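Single-strand DNA-binding protein (Agrobacterium tumefaciens, PDB 3BTP) binds single-stranded DNA regardless of its sequence and mediates nuclear uptake of single-stranded T-DNA copies during plant transformation. Local coordinates at residues S317-L320 and E321-E324. Residues are numbered along the deposited sequence; the frame is centred on the assembly and turned at random.
Sequences SKYL and ESWE
Tyr319 and Trp323, one helical turn apart, lie side by side and point the same way. In both, CG is anti to the backbone N (chi1 -174° and -180°). Tyr319 OH thereby comes 4.0 Å from Trp323 CE3, at an oblique approach to the indole. Tyr319 O accepts Trp323 N at 3.0 Å. Ser322 OG lies 2.8 Å from the same Tyr319 O, which it reaches from a position between its own N and carbonyl carbon (chi1 78°). Ser322 OG also hydrogen-bonds Asn377 OD1 of helix 371-377, and its one proton cannot be assigned between the two. Glu321 CG packs 3.5 Å from Ser317 O, the acceptor of Glu321 N. The Glu321 carboxylate oxygens accept the backbone N-H groups of Gly326 and Ala328. This ties the short helix to the start of helix 327-335. Further out, Tyr373 bonds Tyr319 OH and packs on Trp323 from helix 371-377. Leu320 reaches Leu307 of strand 304-308, and an apolar side chain of another protein's chain also packs on it. Glu324 N bonds Leu320 O at 3.0 Å, then Glu324 leaves helical geometry. The contact shows the i+4 to i backbone hydrogen bonding of a short alpha-helix, 317-323, with the Ser322 OG to Tyr319 O approach (i+3 to i) added.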
loop_
_atom_site.group_PDB
_atom_site.type_symbol
_atom_site.label_atom_id
_atom_site.label_comp_id
_atom_site.label_asym_id
_atom_site.label_seq_id
_atom_site.Cartn_x
_atom_site.Cartn_y
_atom_site.Cartn_z
ATOM N N SER A 317 0.367 -9.592 4.588
ATOM C CA SER A 317 1.835 -9.574 4.726
ATOM C C SER A 317 2.585 -9.435 3.363
ATOM O O SER A 317 3.538 -8.627 3.234
ATOM C CB SER A 317 2.243 -10.850 5.509
ATOM O OG SER A 317 2.278 -11.974 4.628
ATOM N N LYS A 318 2.153 -10.170 2.343
ATOM C CA LYS A 318 2.731 -10.021 0.985
ATOM C C LYS A 318 2.403 -8.683 0.322
ATOM O O LYS A 318 3.221 -8.118 -0.378
ATOM C CB LYS A 318 2.237 -11.170 0.082
ATOM C CG LYS A 318 2.494 -12.539 0.678
ATOM C CD LYS A 318 2.296 -13.732 -0.352
ATOM C CE LYS A 318 3.062 -15.038 0.266
ATOM N NZ LYS A 318 4.024 -15.711 -0.679
ATOM N N TYR A 319 1.185 -8.169 0.493
ATOM C CA TYR A 319 0.930 -6.780 0.075
ATOM C C TYR A 319 1.963 -5.761 0.696
ATOM O O TYR A 319 2.542 -4.891 0.015
ATOM C CB TYR A 319 -0.491 -6.315 0.399
ATOM C CG TYR A 319 -0.688 -4.947 -0.188
ATOM C CD1 TYR A 319 -0.688 -4.764 -1.562
ATOM C CD2 TYR A 319 -0.774 -3.821 0.625
ATOM C CE1 TYR A 319 -0.845 -3.510 -2.127
ATOM C CE2 TYR A 319 -0.938 -2.548 0.090
ATOM C CZ TYR A 319 -0.939 -2.397 -1.291
ATOM O OH TYR A 319 -1.107 -1.147 -1.855
ATOM N N LEU A 320 2.164 -5.862 1.994
ATOM C CA LEU A 320 3.135 -4.989 2.700
ATOM C C LEU A 320 4.567 -5.116 2.124
ATOM O O LEU A 320 5.212 -4.120 1.862
ATOM C CB LEU A 320 3.132 -5.339 4.205
ATOM C CG LEU A 320 1.894 -4.948 5.038
ATOM C CD1 LEU A 320 2.026 -5.438 6.512
ATOM C CD2 LEU A 320 1.636 -3.463 4.973
ATOM N N GLU A 321 5.038 -6.341 1.901
ATOM C CA GLU A 321 6.347 -6.566 1.296
ATOM C C GLU A 321 6.442 -6.042 -0.110
ATOM O O GLU A 321 7.492 -5.479 -0.474
ATOM C CB GLU A 321 6.695 -8.077 1.227
ATOM C CG GLU A 321 6.952 -8.668 2.570
ATOM C CD GLU A 321 8.189 -8.060 3.184
ATOM O OE1 GLU A 321 9.281 -8.137 2.561
ATOM O OE2 GLU A 321 8.058 -7.475 4.270
ATOM N N SER A 322 5.401 -6.249 -0.938
ATOM C CA SER A 322 5.391 -5.600 -2.294
ATOM C C SER A 322 5.434 -4.066 -2.219
ATOM O O SER A 322 5.856 -3.410 -3.165
ATOM C CB SER A 322 4.145 -6.018 -3.130
ATOM O OG SER A 322 2.960 -5.309 -2.729
ATOM N N TRP A 323 4.901 -3.464 -1.151
ATOM C CA TRP A 323 4.994 -2.015 -0.977
ATOM C C TRP A 323 6.450 -1.585 -0.630
ATOM O O TRP A 323 7.006 -0.651 -1.259
ATOM C CB TRP A 323 4.007 -1.539 0.093
ATOM C CG TRP A 323 4.060 -0.038 0.312
ATOM C CD1 TRP A 323 4.830 0.638 1.222
ATOM C CD2 TRP A 323 3.308 0.964 -0.404
ATOM N NE1 TRP A 323 4.602 1.984 1.118
ATOM C CE2 TRP A 323 3.674 2.215 0.135
ATOM C CE3 TRP A 323 2.327 0.905 -1.401
ATOM C CZ2 TRP A 323 3.111 3.397 -0.288
ATOM C CZ3 TRP A 323 1.791 2.077 -1.877
ATOM C CH2 TRP A 323 2.183 3.321 -1.325
ATOM N N GLU A 324 7.081 -2.275 0.335
ATOM C CA GLU A 324 8.475 -2.001 0.726
ATOM C C GLU A 324 8.979 -3.286 1.317
ATOM O O GLU A 324 8.428 -3.724 2.323
ATOM C CB GLU A 324 8.566 -0.887 1.833
ATOM C CG GLU A 324 10.067 -0.466 2.357
ATOM C CD GLU A 324 10.151 0.019 3.914
ATOM O OE1 GLU A 324 9.494 1.052 4.272
ATOM O OE2 GLU A 324 10.839 -0.677 4.786
#